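Local structure of tryptophane-5-halogenase (Microbispora sp. ATCC PTA-5024, 5UAO) at residues Lys102-Arg106 against Gln145-Met149; Arg112-Val117 against Gly137-Glu141; Gly125-Leu129 against Glu141-Gln145; Ile403-Asn408 against Leu468-Val474. The protein probably catalyses flavin-dependent chlorination of tryptophan at position 5 during biosynthesis of the lanthipeptide NAI-107. One frame throughout, in Å; residues are numbered along the deposited sequence.

Contacts 1 and 2 use the neighbouring strands 104-108 and 116-119 of one mixed sheet, with contact 2 nested along the chain inside the loop that contact 1 closes; their centres lie about 12 Å apart. Contact 3 shares Q145 with contact 1 and E141 with contact 2, so these three run together around the start of helix 144-151. Contact 4 comes much later in the sequence, yet its centre is also about 12 Å from that of contact 2. Through R112 the end of helix 461-471 is joined to the turn that leads into strand 116-119, an outermost strand of this sheet within the chain.

Contact 1. Residues Lys102-Arg106 against Gln145-Met149; sequences KLGIR and QAMLM
L103 meets three residues of helix 144-151 with three different parts of its side chain. Its CB rests on CG of M149 at 3.8 Å, its CD1 reaches CB of L148 at 3.9 Å, and its CD2 lies 3.6 Å from NE2 of Q145, a methyl group against an amide nitrogen. M149 then carries the contact on to the strand. Its CG lies anti to the carbonyl carbon and the chain runs on extended (chi2 -173°), which puts SD 3.7 Å from CA of G104; the bend at chi3 then directs only CE, toward L103 O. With no side chain at G104, the sulfur settles directly against the backbone.

One polar approach stands out in this apolar setting. OE1 of Q145 comes within 3.1 Å of L103 O, but both are acceptors and no bond joins them. The amide is held from farther out: NE2 donates to the carbonyl oxygen of P171, and F120 N gives OE1 a weak hydrogen bond. L103 is itself fixed by backbone hydrogen bonds to F120 and P272, while M149 N bonds Q145 O within the helix (2.8 Å).

Chemically, the join between strand 104-108 and the helix therefore rests on van der Waals packing of leucine and methionine. Q145 is directed by partners beyond both segments, which probably makes its close approach to the carbonyl of L103 tolerable.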
loop_
_atom_site.group_PDB
_atom_site.type_symbol
_atom_site.label_atom_id
_atom_site.label_comp_id
_atom_site.label_asym_id
_atom_site.label_seq_id
_atom_site.Cartn_x
_atom_site.Cartn_y
_atom_site.Cartn_z
ATOM N N LYS A 102 0.106 21.629 18.279
ATOM C CA LYS A 102 1.345 20.813 18.065
ATOM C C LYS A 102 1.717 20.850 16.571
ATOM O O LYS A 102 0.978 20.362 15.729
ATOM C CB LYS A 102 1.093 19.420 18.549
ATOM C CG LYS A 102 2.277 18.493 18.380
ATOM C CD LYS A 102 1.852 17.035 18.503
ATOM C CE LYS A 102 3.019 16.112 18.280
ATOM N NZ LYS A 102 2.530 14.713 18.226
ATOM N N LEU A 103 2.793 21.553 16.250
ATOM C CA LEU A 103 3.307 21.728 14.914
ATOM C C LEU A 103 4.264 20.581 14.589
ATOM O O LEU A 103 4.641 20.336 13.407
ATOM C CB LEU A 103 4.096 23.053 14.814
ATOM C CG LEU A 103 3.295 24.340 15.016
ATOM C CD1 LEU A 103 4.116 25.565 14.745
ATOM C CD2 LEU A 103 2.111 24.307 14.098
ATOM N N GLY A 104 4.638 19.885 15.641
ATOM C CA GLY A 104 5.527 18.735 15.533
ATOM C C GLY A 104 6.112 18.336 16.875
ATOM O O GLY A 104 5.559 18.640 17.936
ATOM N N ILE A 105 7.204 17.563 16.797
ATOM C CA ILE A 105 7.936 17.139 17.956
ATOM C C ILE A 105 9.363 17.726 17.889
ATOM O O ILE A 105 10.061 17.636 16.854
ATOM C CB ILE A 105 8.051 15.607 18.036
ATOM C CG1 ILE A 105 6.679 14.953 18.119
ATOM C CG2 ILE A 105 8.957 15.233 19.181
ATOM C CD1 ILE A 105 6.626 13.446 17.998
ATOM N N ARG A 106 9.750 18.355 18.990
ATOM C CA ARG A 106 11.126 18.699 19.221
ATOM C C ARG A 106 11.884 17.602 19.925
ATOM O O ARG A 106 11.691 17.351 21.143
ATOM C CB ARG A 106 11.201 19.948 20.068
ATOM C CG ARG A 106 12.593 20.503 20.217
ATOM C CD ARG A 106 12.689 21.802 21.030
ATOM N NE ARG A 106 14.127 22.015 21.112
ATOM C CZ ARG A 106 14.916 21.594 22.104
ATOM N NH1 ARG A 106 14.432 21.068 23.230
ATOM N NH2 ARG A 106 16.216 21.757 21.976
ATOM N N GLN A 145 7.200 24.737 9.034
ATOM C CA GLN A 145 6.855 24.421 10.396
ATOM C C GLN A 145 8.099 24.140 11.216
ATOM O O GLN A 145 8.147 24.420 12.433
ATOM C CB GLN A 145 5.909 23.232 10.482
ATOM C CG GLN A 145 4.448 23.555 10.421
ATOM C CD GLN A 145 3.582 22.315 10.640
ATOM O OE1 GLN A 145 4.034 21.162 10.468
ATOM N NE2 GLN A 145 2.311 22.551 10.965
ATOM N N ALA A 146 9.129 23.602 10.569
ATOM C CA ALA A 146 10.394 23.385 11.305
ATOM C C ALA A 146 10.951 24.696 11.770
ATOM O O ALA A 146 11.461 24.775 12.892
ATOM C CB ALA A 146 11.419 22.637 10.492
ATOM N N MET A 147 10.862 25.726 10.923
ATOM C CA MET A 147 11.286 27.107 11.320
ATOM C C MET A 147 10.339 27.770 12.356
ATOM O O MET A 147 10.769 28.438 13.274
ATOM C CB MET A 147 11.443 28.004 10.099
ATOM C CG MET A 147 12.523 27.575 9.125
ATOM S SD MET A 147 12.437 28.518 7.596
ATOM C CE MET A 147 13.774 27.792 6.671
ATOM N N LEU A 148 9.039 27.563 12.232
ATOM C CA LEU A 148 8.120 28.030 13.281
ATOM C C LEU A 148 8.444 27.404 14.641
ATOM O O LEU A 148 8.588 28.090 15.674
ATOM C CB LEU A 148 6.688 27.763 12.834
ATOM C CG LEU A 148 6.210 28.690 11.701
ATOM C CD1 LEU A 148 5.143 28.031 10.853
ATOM C CD2 LEU A 148 5.635 29.943 12.384
ATOM N N MET A 149 8.727 26.102 14.626
ATOM C CA MET A 149 9.117 25.450 15.886
ATOM C C MET A 149 10.396 26.013 16.538
ATOM O O MET A 149 10.421 26.269 17.755
ATOM C CB MET A 149 9.198 23.942 15.696
ATOM C CG MET A 149 7.866 23.260 15.412
ATOM S SD MET A 149 8.086 21.428 15.412
ATOM C CE MET A 149 8.467 21.255 13.845
#

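Contact 2. Residues Arg112-Val117 against Gly137-Glu141; sequences RPEGFV and GNVNE
With CG swung opposite its own backbone nitrogen (chi1 -162°), N138 lays its amide flat against R112, whose chain runs out straight from CG to NE. The two planes are only 6° apart, and OD1 of N138 sits above the centre of the guanidinium, 3.3 Å from CZ of R112, a stack and not a hydrogen bond. OD1 also accepts V139 N at 2.7 Å, from above its carbonyl plane. At the edge of the guanidinium, in its plane, NH1 of R112 donates to a lone pair of G137 O over 2.6 Å.

At the other end of the amide, ND2 of N138 gives one bond of 3.0 Å to G115 O, in the amide plane, and a longer one of 3.2 Å to OE2 of E114, met from above its carboxylate plane. A leucine in place of N138 would probably leave G115 O without its donor and the guanidinium without its flat partner.

Farther along, OD1 of N140 accepts V117 N at 3.0 Å, CB of F116 packs on CG2 of V139 at 3.5 Å, and a water links the carbonyl oxygens of V117 and V139.

The loop between helices 129-136 and 144-151 is fastened to the type I turn R112-G115 and to the start of strand 116-119. NE and NH2 of R112 also bond the carbonyls of G471 and L470, ending helix 461-471, while V117 packs on A146 and M149 of helix 144-151.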
loop_
_atom_site.group_PDB
_atom_site.type_symbol
_atom_site.label_atom_id
_atom_site.label_comp_id
_atom_site.label_asym_id
_atom_site.label_seq_id
_atom_site.Cartn_x
_atom_site.Cartn_y
_atom_site.Cartn_z
ATOM N N ARG A 112 23.576 15.645 18.053
ATOM C CA ARG A 112 23.602 17.110 17.860
ATOM C C ARG A 112 23.246 17.836 19.140
ATOM O O ARG A 112 22.160 17.581 19.736
ATOM C CB ARG A 112 22.596 17.534 16.778
ATOM C CG ARG A 112 22.811 16.884 15.418
ATOM C CD ARG A 112 21.506 16.953 14.643
ATOM N NE ARG A 112 21.475 16.277 13.349
ATOM C CZ ARG A 112 22.081 16.749 12.295
ATOM N NH1 ARG A 112 22.798 17.861 12.379
ATOM N NH2 ARG A 112 21.980 16.114 11.171
ATOM N N PRO A 113 24.116 18.760 19.599
ATOM C CA PRO A 113 23.798 19.456 20.863
ATOM C C PRO A 113 22.439 20.134 20.860
ATOM O O PRO A 113 21.775 20.177 21.901
ATOM C CB PRO A 113 24.905 20.529 20.980
ATOM C CG PRO A 113 25.997 20.116 20.058
ATOM C CD PRO A 113 25.491 19.060 19.114
ATOM N N GLU A 114 22.020 20.664 19.706
ATOM C CA GLU A 114 20.719 21.367 19.590
ATOM C C GLU A 114 19.547 20.414 19.325
ATOM O O GLU A 114 18.414 20.829 19.282
ATOM C CB GLU A 114 20.790 22.401 18.453
ATOM C CG GLU A 114 20.931 21.865 17.009
ATOM C CD GLU A 114 22.368 21.492 16.528
ATOM O OE1 GLU A 114 23.274 21.090 17.329
ATOM O OE2 GLU A 114 22.599 21.603 15.283
ATOM N N GLY A 115 19.804 19.127 19.128
ATOM C CA GLY A 115 18.709 18.243 18.740
ATOM C C GLY A 115 18.195 18.570 17.336
ATOM O O GLY A 115 18.938 19.107 16.473
ATOM N N PHE A 116 16.930 18.238 17.085
ATOM C CA PHE A 116 16.304 18.488 15.763
ATOM C C PHE A 116 14.822 18.489 15.970
ATOM O O PHE A 116 14.331 18.033 17.000
ATOM C CB PHE A 116 16.643 17.450 14.663
ATOM C CG PHE A 116 16.354 16.025 15.069
ATOM C CD1 PHE A 116 17.273 15.336 15.861
ATOM C CD2 PHE A 116 15.170 15.391 14.725
ATOM C CE1 PHE A 116 17.040 14.043 16.284
ATOM C CE2 PHE A 116 14.928 14.075 15.139
ATOM C CZ PHE A 116 15.868 13.388 15.894
ATOM N N VAL A 117 14.118 18.978 14.970
ATOM C CA VAL A 117 12.667 19.101 15.032
ATOM C C VAL A 117 12.056 18.323 13.894
ATOM O O VAL A 117 12.638 18.208 12.813
ATOM C CB VAL A 117 12.165 20.588 15.015
ATOM C CG1 VAL A 117 12.670 21.328 16.245
ATOM C CG2 VAL A 117 12.549 21.306 13.755
ATOM N N GLY A 137 23.745 22.111 8.121
ATOM C CA GLY A 137 24.293 21.078 8.926
ATOM C C GLY A 137 23.227 20.268 9.695
ATOM O O GLY A 137 23.557 19.301 10.366
ATOM N N ASN A 138 21.965 20.607 9.534
ATOM C CA ASN A 138 20.859 19.888 10.240
ATOM C C ASN A 138 19.532 20.015 9.431
ATOM O O ASN A 138 19.494 20.592 8.334
ATOM C CB ASN A 138 20.802 20.518 11.640
ATOM C CG ASN A 138 20.073 19.692 12.661
ATOM O OD1 ASN A 138 19.451 18.692 12.371
ATOM N ND2 ASN A 138 20.188 20.104 13.899
ATOM N N VAL A 139 18.435 19.506 9.981
ATOM C CA VAL A 139 17.180 19.323 9.292
ATOM C C VAL A 139 16.164 20.391 9.621
ATOM O O VAL A 139 15.024 20.276 9.233
ATOM C CB VAL A 139 16.498 17.929 9.649
ATOM C CG1 VAL A 139 17.318 16.803 9.132
ATOM C CG2 VAL A 139 16.288 17.751 11.164
ATOM N N ASN A 140 16.573 21.394 10.389
ATOM C CA ASN A 140 15.672 22.314 11.025
ATOM C C ASN A 140 15.235 23.443 10.123
ATOM O O ASN A 140 14.439 24.227 10.515
ATOM C CB ASN A 140 16.302 22.855 12.317
ATOM C CG ASN A 140 16.386 21.836 13.403
ATOM O OD1 ASN A 140 15.859 20.721 13.320
ATOM N ND2 ASN A 140 16.972 22.240 14.482
ATOM N N GLU A 141 15.712 23.472 8.895
ATOM C CA GLU A 141 15.155 24.344 7.886
ATOM C C GLU A 141 14.562 23.570 6.729
ATOM O O GLU A 141 14.405 24.126 5.610
ATOM C CB GLU A 141 16.254 25.359 7.404
ATOM C CG GLU A 141 16.606 26.343 8.545
ATOM C CD GLU A 141 17.289 27.629 8.070
ATOM O OE1 GLU A 141 17.619 27.762 6.856
ATOM O OE2 GLU A 141 17.501 28.513 8.918
HETATM O O HOH W 1 16.061 21.398 17.549
HETATM O O HOH W 2 12.747 18.862 10.141
#

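Contact 3. Residues Gly125-Leu129 against Glu141-Gln145; sequences GSVGL and EATLQ
Backbone hydrogen bonds dominate between G125-L129 and E141-Q145. L144 N donates to G125 O at 2.9 Å, and A142 O is gripped twice, by V127 N and by G128 N at 2.9 Å each, both arriving from the same face of its carbonyl plane. S126 and T143 form a single beta bridge within this set. A weaker CA-H...O contact sets CA of T143 3.2 Å from G125 O.

Water and side-chain polar groups come next. A water donates to A142 O and also bonds OG of S126, whose main partner is the amide of G123. T143 is the N-cap residue of helix 144-151; its OG1 caps the amide of A146 and also bonds D121.

The apolar pair is CD1 of L129 on CB of A142, at 3.7 Å. V127, with CG1 placed opposite its backbone N (chi1 169°), instead sets CB and CG1 against a polar atom, E141 O, with CG1 at 3.5 Å.

The two segments lead into helices 129-136 and 144-151, G128 standing at the N-cap of the first. Helix 485-501 packs on G125-L129, with W488, A492 and A495 touching V127 and W488 and R491 bonding the carbonyls of G128 and V127.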
loop_
_atom_site.group_PDB
_atom_site.type_symbol
_atom_site.label_atom_id
_atom_site.label_comp_id
_atom_site.label_asym_id
_atom_site.label_seq_id
_atom_site.Cartn_x
_atom_site.Cartn_y
_atom_site.Cartn_z
ATOM N N GLY A 125 4.419 22.890 3.269
ATOM C CA GLY A 125 5.490 23.614 3.960
ATOM C C GLY A 125 6.924 23.288 3.543
ATOM O O GLY A 125 7.875 23.849 4.104
ATOM N N SER A 126 7.109 22.384 2.582
ATOM C CA SER A 126 8.474 21.922 2.265
ATOM C C SER A 126 9.379 23.058 1.783
ATOM O O SER A 126 8.969 23.915 0.991
ATOM C CB SER A 126 8.465 20.777 1.253
ATOM O OG SER A 126 8.222 19.545 1.907
ATOM N N VAL A 127 10.604 23.065 2.302
ATOM C CA VAL A 127 11.665 23.992 1.838
ATOM C C VAL A 127 12.728 23.137 1.204
ATOM O O VAL A 127 13.188 23.425 0.101
ATOM C CB VAL A 127 12.276 24.834 2.989
ATOM C CG1 VAL A 127 13.528 25.576 2.554
ATOM C CG2 VAL A 127 11.232 25.783 3.523
ATOM N N GLY A 128 13.109 22.068 1.895
ATOM C CA GLY A 128 13.896 21.004 1.276
ATOM C C GLY A 128 14.927 20.436 2.206
ATOM O O GLY A 128 15.759 21.160 2.759
ATOM N N LEU A 129 14.898 19.117 2.358
ATOM C CA LEU A 129 15.718 18.459 3.351
ATOM C C LEU A 129 17.181 18.475 2.991
ATOM O O LEU A 129 18.021 18.702 3.839
ATOM C CB LEU A 129 15.221 17.038 3.514
ATOM C CG LEU A 129 15.511 16.132 4.674
ATOM C CD1 LEU A 129 15.497 16.866 6.026
ATOM C CD2 LEU A 129 14.445 15.014 4.616
ATOM N N GLU A 141 15.712 23.472 8.895
ATOM C CA GLU A 141 15.155 24.344 7.886
ATOM C C GLU A 141 14.562 23.570 6.729
ATOM O O GLU A 141 14.405 24.126 5.610
ATOM C CB GLU A 141 16.254 25.359 7.404
ATOM C CG GLU A 141 16.606 26.343 8.545
ATOM C CD GLU A 141 17.289 27.629 8.070
ATOM O OE1 GLU A 141 17.619 27.762 6.856
ATOM O OE2 GLU A 141 17.501 28.513 8.918
ATOM N N ALA A 142 14.138 22.325 7.015
ATOM C CA ALA A 142 13.591 21.513 5.990
ATOM C C ALA A 142 12.180 21.913 5.581
ATOM O O ALA A 142 11.765 21.587 4.463
ATOM C CB ALA A 142 13.590 20.060 6.369
ATOM N N THR A 143 11.462 22.590 6.453
ATOM C CA THR A 143 10.108 23.026 6.170
ATOM C C THR A 143 9.833 24.330 6.940
ATOM O O THR A 143 10.593 24.726 7.824
ATOM C CB THR A 143 9.032 21.959 6.572
ATOM O OG1 THR A 143 8.798 21.982 7.980
ATOM C CG2 THR A 143 9.370 20.506 6.131
ATOM N N LEU A 144 8.712 24.978 6.604
ATOM C CA LEU A 144 8.253 26.178 7.303
ATOM C C LEU A 144 7.901 25.860 8.759
ATOM O O LEU A 144 8.281 26.607 9.610
ATOM C CB LEU A 144 7.033 26.781 6.571
ATOM C CG LEU A 144 6.338 28.065 7.115
ATOM C CD1 LEU A 144 7.312 29.201 7.279
ATOM C CD2 LEU A 144 5.156 28.532 6.252
ATOM N N GLN A 145 7.200 24.737 9.034
ATOM C CA GLN A 145 6.855 24.421 10.396
ATOM C C GLN A 145 8.099 24.140 11.216
ATOM O O GLN A 145 8.147 24.420 12.433
ATOM C CB GLN A 145 5.909 23.232 10.482
ATOM C CG GLN A 145 4.448 23.555 10.421
ATOM C CD GLN A 145 3.582 22.315 10.640
ATOM O OE1 GLN A 145 4.034 21.162 10.468
ATOM N NE2 GLN A 145 2.311 22.551 10.965
HETATM O O HOH W 3 10.949 18.771 3.158
#

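Contact 4. Residues Ile403-Asn408 against Leu468-Val474; sequences IHYRFN and LLLGQEV
L468 can be followed outward atom by atom across the interface with helix 383-406. Its CB lies 3.9 Å from CD1 of I403. CG comes over one face of the H404 ring, in a CH-pi contact 3.8 Å from the ring centroid and 18° off the normal. Beyond it, CD1 reaches CD2 of H404 at 3.6 Å, while CD2 of L468 stays near NE2 of H404 at 4.1 Å. CG of H404 lies anti to the carbonyl carbon (chi1 -64°), which carries the ring across to L468, and both ring nitrogens are held, ND1 by F400 O and NE2 by the carboxylate of E355. An alanine at H404 would probably leave E355 without this mate and open a gap beside the methyls of L468.

Apolar packing continues with L469, whose CG touches CD1 of I403 at 3.7 Å and whose CD2 approaches the F407 ring obliquely. V474 comes over a face of that ring, its CG2 lying 3.5 Å from CG of F407. Two waters bridge the carbonyl oxygens of F407 and Q472, each donating to both, and so tie the two backbones together.

A Schellman motif closes the second segment, with E473 (positive phi) as its C-prime residue: V474 N bonds L469 O at 3.1 Å, and E473 N bonds L470 O. The turn brings V474 back toward F407, so the helix-helix packing is finished by a Schellman-capped C-terminus.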
loop_
_atom_site.group_PDB
_atom_site.type_symbol
_atom_site.label_atom_id
_atom_site.label_comp_id
_atom_site.label_asym_id
_atom_site.label_seq_id
_atom_site.Cartn_x
_atom_site.Cartn_y
_atom_site.Cartn_z
ATOM N N ILE A 403 13.783 2.557 15.485
ATOM C CA ILE A 403 14.922 3.354 15.023
ATOM C C ILE A 403 15.110 4.618 15.838
ATOM O O ILE A 403 16.151 5.246 15.681
ATOM C CB ILE A 403 14.893 3.629 13.501
ATOM C CG1 ILE A 403 13.724 4.529 13.113
ATOM C CG2 ILE A 403 14.789 2.344 12.767
ATOM C CD1 ILE A 403 14.096 5.617 12.199
ATOM N N HIS A 404 14.121 5.035 16.664
ATOM C CA HIS A 404 14.340 6.158 17.605
ATOM C C HIS A 404 15.311 5.715 18.712
ATOM O O HIS A 404 16.033 6.526 19.306
ATOM C CB HIS A 404 13.073 6.608 18.294
ATOM C CG HIS A 404 12.015 7.172 17.387
ATOM N ND1 HIS A 404 11.515 6.509 16.297
ATOM C CD2 HIS A 404 11.330 8.331 17.452
ATOM C CE1 HIS A 404 10.559 7.231 15.725
ATOM N NE2 HIS A 404 10.407 8.327 16.430
ATOM N N TYR A 405 15.312 4.410 19.023
ATOM C CA TYR A 405 16.143 3.863 20.073
ATOM C C TYR A 405 17.509 3.398 19.639
ATOM O O TYR A 405 18.508 3.744 20.281
ATOM C CB TYR A 405 15.428 2.710 20.824
ATOM C CG TYR A 405 14.496 3.214 21.918
ATOM C CD1 TYR A 405 14.992 3.587 23.157
ATOM C CD2 TYR A 405 13.124 3.393 21.664
ATOM C CE1 TYR A 405 14.165 4.064 24.118
ATOM C CE2 TYR A 405 12.285 3.850 22.620
ATOM C CZ TYR A 405 12.826 4.194 23.838
ATOM O OH TYR A 405 12.043 4.663 24.772
ATOM N N ARG A 406 17.578 2.674 18.518
ATOM C CA ARG A 406 18.818 2.058 18.045
ATOM C C ARG A 406 19.894 3.103 17.754
ATOM O O ARG A 406 21.090 2.795 17.865
ATOM C CB ARG A 406 18.517 1.317 16.742
ATOM C CG ARG A 406 19.685 0.568 16.130
ATOM C CD ARG A 406 19.926 -0.684 16.913
ATOM N NE ARG A 406 21.216 -1.263 16.625
ATOM C CZ ARG A 406 21.458 -2.580 16.593
ATOM N NH1 ARG A 406 20.495 -3.471 16.790
ATOM N NH2 ARG A 406 22.668 -3.019 16.332
ATOM N N PHE A 407 19.500 4.318 17.324
ATOM C CA PHE A 407 20.477 5.264 16.780
ATOM C C PHE A 407 20.643 6.556 17.618
ATOM O O PHE A 407 21.156 7.580 17.105
ATOM C CB PHE A 407 20.121 5.611 15.348
ATOM C CG PHE A 407 20.074 4.425 14.430
ATOM C CD1 PHE A 407 21.231 3.712 14.148
ATOM C CD2 PHE A 407 18.890 4.014 13.860
ATOM C CE1 PHE A 407 21.208 2.644 13.275
ATOM C CE2 PHE A 407 18.829 2.915 13.044
ATOM C CZ PHE A 407 20.015 2.238 12.716
ATOM N N ASN A 408 20.194 6.503 18.887
ATOM C CA ASN A 408 20.270 7.674 19.726
ATOM C C ASN A 408 21.616 7.750 20.444
ATOM O O ASN A 408 21.793 7.245 21.558
ATOM C CB ASN A 408 19.071 7.744 20.727
ATOM C CG ASN A 408 19.059 9.068 21.508
ATOM O OD1 ASN A 408 19.959 9.871 21.321
ATOM N ND2 ASN A 408 18.111 9.233 22.421
ATOM N N LEU A 468 14.044 11.224 11.319
ATOM C CA LEU A 468 14.596 10.579 12.482
ATOM C C LEU A 468 15.997 10.097 12.208
ATOM O O LEU A 468 16.868 10.270 13.038
ATOM C CB LEU A 468 13.729 9.384 12.993
ATOM C CG LEU A 468 12.794 9.828 14.096
ATOM C CD1 LEU A 468 13.516 10.267 15.395
ATOM C CD2 LEU A 468 11.914 10.958 13.623
ATOM N N LEU A 469 16.234 9.557 11.019
ATOM C CA LEU A 469 17.546 8.972 10.738
ATOM C C LEU A 469 18.628 10.102 10.485
ATOM O O LEU A 469 19.713 10.096 11.043
ATOM C CB LEU A 469 17.409 8.020 9.552
ATOM C CG LEU A 469 16.681 6.695 9.794
ATOM C CD1 LEU A 469 16.643 5.952 8.440
ATOM C CD2 LEU A 469 17.484 5.874 10.739
ATOM N N LEU A 470 18.246 11.132 9.767
ATOM C CA LEU A 470 19.172 12.244 9.498
ATOM C C LEU A 470 19.334 13.095 10.754
ATOM O O LEU A 470 20.426 13.616 11.060
ATOM C CB LEU A 470 18.613 13.097 8.331
ATOM C CG LEU A 470 18.624 12.426 6.958
ATOM C CD1 LEU A 470 17.703 13.239 6.113
ATOM C CD2 LEU A 470 20.016 12.345 6.369
ATOM N N GLY A 471 18.254 13.238 11.513
ATOM C CA GLY A 471 18.370 13.958 12.816
ATOM C C GLY A 471 19.354 13.348 13.752
ATOM O O GLY A 471 20.061 14.039 14.511
ATOM N N GLN A 472 19.382 12.034 13.744
ATOM C CA GLN A 472 20.285 11.245 14.581
ATOM C C GLN A 472 21.654 10.934 13.934
ATOM O O GLN A 472 22.453 10.171 14.522
ATOM C CB GLN A 472 19.574 9.927 14.972
ATOM C CG GLN A 472 18.490 10.071 16.013
ATOM C CD GLN A 472 17.774 8.732 16.236
ATOM O OE1 GLN A 472 17.114 8.164 15.341
ATOM N NE2 GLN A 472 17.933 8.220 17.377
ATOM N N GLU A 473 21.945 11.565 12.782
ATOM C CA GLU A 473 23.274 11.497 12.078
ATOM C C GLU A 473 23.675 10.078 11.810
ATOM O O GLU A 473 24.803 9.697 12.011
ATOM C CB GLU A 473 24.380 12.183 12.872
ATOM C CG GLU A 473 24.098 13.643 13.171
ATOM C CD GLU A 473 25.267 14.348 13.830
ATOM O OE1 GLU A 473 25.435 14.203 15.066
ATOM O OE2 GLU A 473 26.027 15.024 13.114
ATOM N N VAL A 474 22.728 9.291 11.356
ATOM C CA VAL A 474 22.970 7.907 10.913
ATOM C C VAL A 474 23.729 7.979 9.555
ATOM O O VAL A 474 23.266 8.656 8.633
ATOM C CB VAL A 474 21.622 7.185 10.747
ATOM C CG1 VAL A 474 21.770 5.922 9.952
ATOM C CG2 VAL A 474 21.029 6.906 12.140
HETATM O O HOH W 4 22.912 10.077 17.357
HETATM O O HOH W 5 23.591 7.265 15.231
#